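PDB 3NIQ: guanidinopropionase from Pseudomonas aeruginosa, which catalyses the manganese-dependent hydrolysis of 3-guanidinopropanoate to beta-alanine and urea, as a homohexameric member of the arginase family. Local coordinates for residues P131-L136 and R170-E175; L9-I14 and F23-A28; F239-L244 and G293-V298. All coordinates share one frame; numbering follows the deposited sequence.

Contact 1. Residues P131-L136 and R170-E175; sequences PIFRAL and RRAIEE
Arg134 and Glu175 are joined by a paired salt bridge in which the guanidinium presents its side rather than its end. Arg134 NE donates to Glu175 OE1 at 2.7 Å, and Arg134 NH2 donates to Glu175 OE2 at 2.8 Å. The second bond is the straighter, with an N-H...O angle of 167° and its oxygen in the guanidinium plane; OE1, taken on its syn lone pair, sits somewhat out of that plane. The two planes are turned 34° against each other. Both side chains get there by reaching: Arg134 is extended from CG to NE, and Glu175, the residue just after helix 168-174, is extended beyond CG. With two bonds on two different oxygens, neither group can rotate without giving one up. Arg134 NH2 also makes a weak hydrogen bond to Tyr163 OH. Deeper in, the helices approach through Phe133 and Ala172, where Ala172 CB lies 4.0 Å from Phe133 CD2, at the ring edge. The ring itself leans on Leu142 and Met144 of strand 142-147 and meets Tyr236 edge-to-face. A polar clasp at the margin over a small apolar seam thus ties together two helices of the arginase alpha/beta fold, packed about its parallel sheet.

Contact 2. Residues L9-I14 and F23-A28; sequences LDAAEI and FMRLPA
Arg25 crosses to Leu9 and Ile14 through a bend at chi3 (-68°), which turns the guanidinium out of the line of an otherwise extended chain and brings it edge-on to the turn of residues 9-14. The contact joins two pieces of the N-terminal region that precedes strand 37-42, the first strand of the arginase fold. In the turn, Asp10 O accepts the backbone N-H groups of both Glu13 and Ile14, and this curl places Ile14 O before the arginine. Arg25 grips that oxygen end-on, with Ile14 O almost exactly in the guanidinium plane: Arg25 NH2 donates to Ile14 O at 3.0 Å, whereas NH1, at a longer 3.3 Å, meets it from well above the carbonyl plane. NH1 has its main partner in Ala18 O, so the buried arginine ties the carbonyls of Ile14 and Ala18. Ala11 CA lies at the guanidinium edge, 3.7 Å from Arg25 NH2, while the Ala11 side chain packs on Tyr193 of a second subunit. Between the backbones, Leu9 N donates to Arg25 O at 2.9 Å, fixing the two pieces at the root of the arginine. Leu9 also lids the guanidinium: its CB lies 3.9 Å above the plane, over the centre of the group.

Contact 3. Residues F239-L244 and G293-V298; sequences FDVDVL and GATALV. With MN (manganese (II) ion), chain E; MN (manganese (II) ion), chain D.
Leu244 and Val298 meet through single methyl groups, Leu244 CD1 to Val298 CG1 at 3.5 Å, as the two side chains run past each other in opposite directions. Val298 turns CG1 away from its backbone N (chi1 159°), which directs that methyl at the leucine. Beside them Val241 CG2 lies 3.9 Å from Thr295 CG2; the threonine offers its methyl here while OG1 is engaged by Asp290 and by the backbone N of Gly251. This apolar seam backs the metal site. Asp240 swings its carboxylate opposite the backbone N (chi1 176°), and Asp240 OD2 bridges both manganese ions, at 2.2 and 2.3 Å. Its other oxygen, OD1, accepts a hydrogen bond from the backbone N of Asp242 in an Asx turn, which, with the two metal bonds on OD2, restrains the carboxylate's rotation. Asp242 chelates one manganese through both oxygens, while a water bridges the two ions. His126, Asp148, His150 and Asp152 complete the binuclear centre of the arginase family. Asp240 ends strand 235-240, which lies between strands 277-283 and 142-147, and Asp242 lies in the 3-10 turn that follows; helix 294-317 packs on Val241 and Leu244, in and just after the turn, and helix 262-270 touches both Leu244 and Val298.

Overall arrangement
The three contacts illustrate how chemistry follows position in a fold. Contact 3 is fully buried and joins the turn after a strand to a helix through methyl groups, leaving its charge to the metals on the other side of the turn. Contact 1, partly buried, links two helices on the opposite side of the chain's centre, about 24 Å away between centres, with a charged clasp beside an apolar touch. Contact 2 is a surface contact in the N-terminal region, held by an arginine on a backbone carbonyl and by a backbone hydrogen bond. No two contacts use the same segment or touch. Contacts 2 and 3 both reach the second subunit, whereas contact 1 meets no other chain.

Contact 1. Residues P131-L136 and R170-E175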
loop_
_atom_site.group_PDB
_atom_site.type_symbol
_atom_site.label_atom_id
_atom_site.label_comp_id
_atom_site.label_asym_id
_atom_site.label_seq_id
_atom_site.Cartn_x
_atom_site.Cartn_y
_atom_site.Cartn_z
ATOM N N PRO A 131 -13.829 -24.129 -20.125
ATOM C CA PRO A 131 -13.061 -24.880 -21.129
ATOM C C PRO A 131 -12.342 -26.108 -20.566
ATOM O O PRO A 131 -12.232 -27.125 -21.243
ATOM C CB PRO A 131 -12.076 -23.835 -21.688
ATOM C CG PRO A 131 -12.044 -22.735 -20.618
ATOM C CD PRO A 131 -13.437 -22.708 -20.089
ATOM N N ILE A 132 -11.884 -26.037 -19.324
ATOM C CA ILE A 132 -11.364 -27.214 -18.628
ATOM C C ILE A 132 -12.404 -28.358 -18.591
ATOM O O ILE A 132 -12.097 -29.507 -18.963
ATOM C CB ILE A 132 -10.909 -26.829 -17.175
ATOM C CG1 ILE A 132 -9.777 -25.805 -17.231
ATOM C CG2 ILE A 132 -10.462 -28.089 -16.376
ATOM C CD1 ILE A 132 -9.175 -25.379 -15.815
ATOM N N PHE A 133 -13.630 -28.049 -18.163
ATOM C CA PHE A 133 -14.691 -29.058 -18.108
ATOM C C PHE A 133 -15.045 -29.574 -19.512
ATOM O O PHE A 133 -15.376 -30.749 -19.679
ATOM C CB PHE A 133 -15.949 -28.504 -17.424
ATOM C CG PHE A 133 -15.895 -28.516 -15.917
ATOM C CD1 PHE A 133 -14.692 -28.647 -15.241
ATOM C CD2 PHE A 133 -17.070 -28.389 -15.169
ATOM C CE1 PHE A 133 -14.644 -28.666 -13.863
ATOM C CE2 PHE A 133 -17.036 -28.399 -13.767
ATOM C CZ PHE A 133 -15.818 -28.537 -13.112
ATOM N N ARG A 134 -14.965 -28.702 -20.511
ATOM C CA ARG A 134 -15.167 -29.118 -21.901
ATOM C C ARG A 134 -14.184 -30.204 -22.305
ATOM O O ARG A 134 -14.557 -31.140 -23.021
ATOM C CB ARG A 134 -15.101 -27.928 -22.854
ATOM C CG ARG A 134 -16.422 -27.144 -22.881
ATOM C CD ARG A 134 -16.303 -25.855 -23.680
ATOM N NE ARG A 134 -17.563 -25.122 -23.712
ATOM C CZ ARG A 134 -17.753 -23.998 -24.403
ATOM N NH1 ARG A 134 -16.752 -23.446 -25.082
ATOM N NH2 ARG A 134 -18.934 -23.403 -24.386
ATOM N N ALA A 135 -12.953 -30.122 -21.811
ATOM C CA ALA A 135 -11.982 -31.195 -22.050
ATOM C C ALA A 135 -12.197 -32.410 -21.171
ATOM O O ALA A 135 -12.213 -33.545 -21.671
ATOM C CB ALA A 135 -10.530 -30.691 -21.893
ATOM N N LEU A 136 -12.345 -32.187 -19.863
ATOM C CA LEU A 136 -12.345 -33.290 -18.891
ATOM C C LEU A 136 -13.668 -34.014 -18.804
ATOM O O LEU A 136 -13.717 -35.131 -18.296
ATOM C CB LEU A 136 -11.966 -32.821 -17.463
ATOM C CG LEU A 136 -10.669 -32.059 -17.174
ATOM C CD1 LEU A 136 -10.291 -32.091 -15.671
ATOM C CD2 LEU A 136 -9.530 -32.536 -18.031
ATOM N N ARG A 170 -23.506 -23.129 -15.226
ATOM C CA ARG A 170 -24.759 -23.261 -15.945
ATOM C C ARG A 170 -24.469 -23.828 -17.324
ATOM O O ARG A 170 -25.082 -24.814 -17.739
ATOM C CB ARG A 170 -25.478 -21.921 -16.054
ATOM C CG ARG A 170 -26.764 -22.017 -16.897
ATOM C CD ARG A 170 -27.683 -20.867 -16.561
ATOM N NE ARG A 170 -28.994 -21.040 -17.155
ATOM C CZ ARG A 170 -30.122 -20.650 -16.570
ATOM N NH1 ARG A 170 -30.100 -20.064 -15.368
ATOM N NH2 ARG A 170 -31.259 -20.855 -17.192
ATOM N N ARG A 171 -23.521 -23.203 -18.021
ATOM C CA ARG A 171 -23.027 -23.715 -19.300
ATOM C C ARG A 171 -22.588 -25.160 -19.204
ATOM O O ARG A 171 -22.950 -25.964 -20.060
ATOM C CB ARG A 171 -21.846 -22.893 -19.805
ATOM C CG ARG A 171 -22.189 -21.476 -20.164
ATOM C CD ARG A 171 -23.256 -21.413 -21.268
ATOM N NE ARG A 171 -23.930 -20.154 -21.055
ATOM C CZ ARG A 171 -25.112 -20.014 -20.477
ATOM N NH1 ARG A 171 -25.830 -21.065 -20.128
ATOM N NH2 ARG A 171 -25.576 -18.807 -20.281
ATOM N N ALA A 172 -21.823 -25.489 -18.159
ATOM C CA ALA A 172 -21.295 -26.856 -17.997
ATOM C C ALA A 172 -22.409 -27.902 -17.878
ATOM O O ALA A 172 -22.300 -28.991 -18.430
ATOM C CB ALA A 172 -20.411 -26.932 -16.798
ATOM N N ILE A 173 -23.452 -27.563 -17.133
ATOM C CA ILE A 173 -24.620 -28.437 -16.950
ATOM C C ILE A 173 -25.408 -28.564 -18.270
ATOM O O ILE A 173 -25.705 -29.661 -18.700
ATOM C CB ILE A 173 -25.496 -27.925 -15.776
ATOM C CG1 ILE A 173 -24.732 -28.115 -14.461
ATOM C CG2 ILE A 173 -26.881 -28.643 -15.750
ATOM C CD1 ILE A 173 -25.325 -27.404 -13.264
ATOM N N GLU A 174 -25.668 -27.440 -18.937
ATOM C CA GLU A 174 -26.359 -27.444 -20.230
ATOM C C GLU A 174 -25.602 -28.279 -21.260
ATOM O O GLU A 174 -26.213 -29.012 -22.043
ATOM C CB GLU A 174 -26.508 -26.017 -20.760
ATOM C CG GLU A 174 -27.546 -25.195 -20.091
ATOM C CD GLU A 174 -27.561 -23.747 -20.602
ATOM O OE1 GLU A 174 -26.661 -23.358 -21.378
ATOM O OE2 GLU A 174 -28.474 -22.992 -20.218
ATOM N N GLU A 175 -24.272 -28.180 -21.246
ATOM C CA GLU A 175 -23.441 -28.929 -22.184
ATOM C C GLU A 175 -23.250 -30.393 -21.780
ATOM O O GLU A 175 -22.611 -31.143 -22.493
ATOM C CB GLU A 175 -22.076 -28.233 -22.394
ATOM C CG GLU A 175 -22.211 -26.872 -23.111
ATOM C CD GLU A 175 -20.937 -26.033 -23.132
ATOM O OE1 GLU A 175 -19.801 -26.584 -23.099
ATOM O OE2 GLU A 175 -21.072 -24.796 -23.197
#

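Contact 2. Residues L9-I14 and F23-A28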
loop_
_atom_site.group_PDB
_atom_site.type_symbol
_atom_site.label_atom_id
_atom_site.label_comp_id
_atom_site.label_asym_id
_atom_site.label_seq_id
_atom_site.Cartn_x
_atom_site.Cartn_y
_atom_site.Cartn_z
ATOM N N LEU A 9 13.029 -27.380 -6.028
ATOM C CA LEU A 9 14.380 -26.972 -5.638
ATOM C C LEU A 9 14.604 -27.272 -4.151
ATOM O O LEU A 9 13.728 -27.037 -3.317
ATOM C CB LEU A 9 14.623 -25.484 -5.940
ATOM C CG LEU A 9 14.670 -25.019 -7.407
ATOM C CD1 LEU A 9 14.776 -23.475 -7.531
ATOM C CD2 LEU A 9 15.809 -25.692 -8.172
ATOM N N ASP A 10 15.767 -27.820 -3.820
ATOM C CA ASP A 10 16.064 -28.161 -2.431
ATOM C C ASP A 10 16.343 -26.907 -1.574
ATOM O O ASP A 10 17.363 -26.230 -1.764
ATOM C CB ASP A 10 17.246 -29.128 -2.379
ATOM C CG ASP A 10 17.416 -29.783 -1.013
ATOM O OD1 ASP A 10 16.616 -29.526 -0.080
ATOM O OD2 ASP A 10 18.370 -30.575 -0.891
ATOM N N ALA A 11 15.427 -26.613 -0.648
ATOM C CA ALA A 11 15.491 -25.396 0.178
ATOM C C ALA A 11 16.646 -25.412 1.179
ATOM O O ALA A 11 16.999 -24.383 1.758
ATOM C CB ALA A 11 14.175 -25.167 0.901
ATOM N N ALA A 12 17.221 -26.591 1.393
ATOM C CA ALA A 12 18.400 -26.726 2.249
ATOM C C ALA A 12 19.637 -26.195 1.517
ATOM O O ALA A 12 20.692 -26.017 2.123
ATOM C CB ALA A 12 18.587 -28.181 2.635
ATOM N N GLU A 13 19.480 -25.933 0.218
ATOM C CA GLU A 13 20.572 -25.547 -0.669
ATOM C C GLU A 13 20.279 -24.233 -1.409
ATOM O O GLU A 13 21.196 -23.465 -1.707
ATOM C CB GLU A 13 20.782 -26.656 -1.709
ATOM C CG GLU A 13 22.123 -26.632 -2.442
ATOM C CD GLU A 13 23.198 -27.451 -1.726
ATOM O OE1 GLU A 13 24.400 -27.107 -1.841
ATOM O OE2 GLU A 13 22.837 -28.441 -1.051
ATOM N N ILE A 14 19.010 -24.010 -1.747
ATOM C CA ILE A 14 18.600 -22.837 -2.509
ATOM C C ILE A 14 17.489 -22.143 -1.729
ATOM O O ILE A 14 16.391 -22.682 -1.603
ATOM C CB ILE A 14 18.136 -23.199 -3.946
ATOM C CG1 ILE A 14 19.268 -23.910 -4.719
ATOM C CG2 ILE A 14 17.733 -21.923 -4.712
ATOM C CD1 ILE A 14 18.802 -24.686 -5.968
ATOM N N PHE A 23 5.709 -23.111 -10.271
ATOM C CA PHE A 23 4.842 -23.637 -9.221
ATOM C C PHE A 23 5.627 -24.594 -8.332
ATOM O O PHE A 23 6.251 -25.531 -8.832
ATOM C CB PHE A 23 3.636 -24.373 -9.814
ATOM C CG PHE A 23 2.584 -23.466 -10.359
ATOM C CD1 PHE A 23 2.006 -22.478 -9.543
ATOM C CD2 PHE A 23 2.144 -23.607 -11.679
ATOM C CE1 PHE A 23 1.010 -21.625 -10.048
ATOM C CE2 PHE A 23 1.136 -22.785 -12.180
ATOM C CZ PHE A 23 0.583 -21.770 -11.356
ATOM N N MET A 24 5.598 -24.338 -7.023
ATOM C CA MET A 24 6.261 -25.174 -6.014
ATOM C C MET A 24 7.766 -25.323 -6.296
ATOM O O MET A 24 8.385 -26.248 -5.797
ATOM C CB MET A 24 5.600 -26.563 -5.927
ATOM C CG MET A 24 4.055 -26.558 -5.902
ATOM S SD MET A 24 3.399 -25.720 -4.464
ATOM C CE MET A 24 1.617 -25.869 -4.775
ATOM N N ARG A 25 8.326 -24.428 -7.121
ATOM C CA ARG A 25 9.737 -24.503 -7.566
ATOM C C ARG A 25 10.090 -25.852 -8.175
ATOM O O ARG A 25 11.198 -26.373 -7.986
ATOM C CB ARG A 25 10.707 -24.159 -6.417
ATOM C CG ARG A 25 10.427 -22.779 -5.775
ATOM C CD ARG A 25 11.675 -22.171 -5.149
ATOM N NE ARG A 25 12.117 -22.933 -3.985
ATOM C CZ ARG A 25 13.305 -22.774 -3.401
ATOM N NH1 ARG A 25 14.175 -21.879 -3.865
ATOM N NH2 ARG A 25 13.623 -23.508 -2.354
ATOM N N LEU A 26 9.147 -26.410 -8.919
ATOM C CA LEU A 26 9.351 -27.669 -9.616
ATOM C C LEU A 26 9.980 -27.374 -10.970
ATOM O O LEU A 26 10.035 -26.195 -11.387
ATOM C CB LEU A 26 7.993 -28.397 -9.783
ATOM C CG LEU A 26 7.383 -29.026 -8.522
ATOM C CD1 LEU A 26 5.875 -29.195 -8.656
ATOM C CD2 LEU A 26 7.998 -30.387 -8.193
ATOM N N PRO A 27 10.473 -28.423 -11.670
ATOM C CA PRO A 27 10.907 -28.207 -13.045
ATOM C C PRO A 27 9.735 -27.840 -13.948
ATOM O O PRO A 27 8.573 -28.214 -13.660
ATOM C CB PRO A 27 11.512 -29.576 -13.449
ATOM C CG PRO A 27 11.823 -30.258 -12.157
ATOM C CD PRO A 27 10.681 -29.820 -11.259
ATOM N N ALA A 28 10.030 -27.080 -15.007
ATOM C CA ALA A 28 9.038 -26.742 -16.017
ATOM C C ALA A 28 8.971 -27.821 -17.096
ATOM O O ALA A 28 10.007 -28.379 -17.493
ATOM C CB ALA A 28 9.340 -25.404 -16.628
#

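Contact 3. Residues F239-L244 and G293-V298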
loop_
_atom_site.group_PDB
_atom_site.type_symbol
_atom_site.label_atom_id
_atom_site.label_comp_id
_atom_site.label_asym_id
_atom_site.label_seq_id
_atom_site.Cartn_x
_atom_site.Cartn_y
_atom_site.Cartn_z
ATOM N N PHE A 239 -12.062 -24.158 -6.421
ATOM C CA PHE A 239 -11.979 -23.281 -5.263
ATOM C C PHE A 239 -11.852 -21.809 -5.689
ATOM O O PHE A 239 -10.808 -21.391 -6.214
ATOM C CB PHE A 239 -10.770 -23.699 -4.404
ATOM C CG PHE A 239 -10.722 -23.023 -3.066
ATOM C CD1 PHE A 239 -11.327 -23.605 -1.953
ATOM C CD2 PHE A 239 -10.082 -21.786 -2.922
ATOM C CE1 PHE A 239 -11.295 -22.960 -0.690
ATOM C CE2 PHE A 239 -10.057 -21.129 -1.682
ATOM C CZ PHE A 239 -10.652 -21.713 -0.565
ATOM N N ASP A 240 -12.911 -21.034 -5.467
ATOM C CA ASP A 240 -12.907 -19.614 -5.767
ATOM C C ASP A 240 -12.522 -18.931 -4.448
ATOM O O ASP A 240 -13.196 -19.108 -3.436
ATOM C CB ASP A 240 -14.302 -19.191 -6.287
ATOM C CG ASP A 240 -14.436 -17.686 -6.554
ATOM O OD1 ASP A 240 -13.648 -16.871 -6.017
ATOM O OD2 ASP A 240 -15.367 -17.289 -7.300
ATOM N N VAL A 241 -11.420 -18.187 -4.454
ATOM C CA VAL A 241 -10.883 -17.645 -3.219
ATOM C C VAL A 241 -11.848 -16.656 -2.575
ATOM O O VAL A 241 -11.742 -16.395 -1.391
ATOM C CB VAL A 241 -9.472 -17.006 -3.367
ATOM C CG1 VAL A 241 -8.417 -18.047 -3.811
ATOM C CG2 VAL A 241 -9.500 -15.808 -4.312
ATOM N N ASP A 242 -12.802 -16.130 -3.341
ATOM C CA ASP A 242 -13.786 -15.225 -2.741
ATOM C C ASP A 242 -14.813 -15.958 -1.828
ATOM O O ASP A 242 -15.651 -15.321 -1.193
ATOM C CB ASP A 242 -14.435 -14.291 -3.810
ATOM C CG ASP A 242 -15.485 -14.990 -4.688
ATOM O OD1 ASP A 242 -16.008 -16.056 -4.302
ATOM O OD2 ASP A 242 -15.784 -14.454 -5.787
ATOM N N VAL A 243 -14.728 -17.291 -1.738
ATOM C CA VAL A 243 -15.442 -18.019 -0.665
ATOM C C VAL A 243 -14.934 -17.542 0.710
ATOM O O VAL A 243 -15.686 -17.477 1.687
ATOM C CB VAL A 243 -15.272 -19.544 -0.771
ATOM C CG1 VAL A 243 -13.861 -19.988 -0.369
ATOM C CG2 VAL A 243 -16.350 -20.273 0.058
ATOM N N LEU A 244 -13.658 -17.193 0.774
ATOM C CA LEU A 244 -13.049 -16.731 2.018
ATOM C C LEU A 244 -13.446 -15.292 2.340
ATOM O O LEU A 244 -13.686 -14.499 1.433
ATOM C CB LEU A 244 -11.518 -16.793 1.902
ATOM C CG LEU A 244 -10.975 -18.203 1.637
ATOM C CD1 LEU A 244 -9.541 -18.120 1.270
ATOM C CD2 LEU A 244 -11.162 -19.113 2.854
ATOM N N GLY A 293 0.704 -9.750 -1.358
ATOM C CA GLY A 293 0.605 -11.136 -1.817
ATOM C C GLY A 293 -0.153 -12.101 -0.899
ATOM O O GLY A 293 0.021 -13.303 -1.012
ATOM N N ALA A 294 -0.985 -11.585 0.005
ATOM C CA ALA A 294 -1.744 -12.439 0.937
ATOM C C ALA A 294 -2.558 -13.504 0.218
ATOM O O ALA A 294 -2.559 -14.671 0.621
ATOM C CB ALA A 294 -2.690 -11.589 1.855
ATOM N N THR A 295 -3.250 -13.095 -0.846
ATOM C CA THR A 295 -4.217 -13.956 -1.541
ATOM C C THR A 295 -3.468 -14.954 -2.435
ATOM O O THR A 295 -3.871 -16.131 -2.584
ATOM C CB THR A 295 -5.234 -13.098 -2.362
ATOM O OG1 THR A 295 -5.733 -12.017 -1.545
ATOM C CG2 THR A 295 -6.450 -13.938 -2.828
ATOM N N ALA A 296 -2.386 -14.476 -3.035
ATOM C CA ALA A 296 -1.440 -15.342 -3.748
ATOM C C ALA A 296 -0.958 -16.493 -2.860
ATOM O O ALA A 296 -0.915 -17.653 -3.298
ATOM C CB ALA A 296 -0.244 -14.521 -4.257
ATOM N N LEU A 297 -0.591 -16.175 -1.625
ATOM C CA LEU A 297 -0.167 -17.214 -0.674
ATOM C C LEU A 297 -1.318 -18.142 -0.283
ATOM O O LEU A 297 -1.150 -19.366 -0.214
ATOM C CB LEU A 297 0.492 -16.600 0.569
ATOM C CG LEU A 297 0.925 -17.623 1.632
ATOM C CD1 LEU A 297 1.999 -18.552 1.079
ATOM C CD2 LEU A 297 1.385 -16.938 2.909
ATOM N N VAL A 298 -2.494 -17.585 -0.028
ATOM C CA VAL A 298 -3.668 -18.426 0.201
ATOM C C VAL A 298 -3.871 -19.347 -1.024
ATOM O O VAL A 298 -4.089 -20.545 -0.886
ATOM C CB VAL A 298 -4.953 -17.559 0.451
ATOM C CG1 VAL A 298 -6.210 -18.341 0.182
ATOM C CG2 VAL A 298 -4.977 -17.009 1.866
HETATM MN MN MN E . -17.164 -16.091 -6.518
HETATM MN MN MN D . -16.611 -18.169 -8.841
HETATM O O HOH W 1 -17.952 -16.168 -8.606
#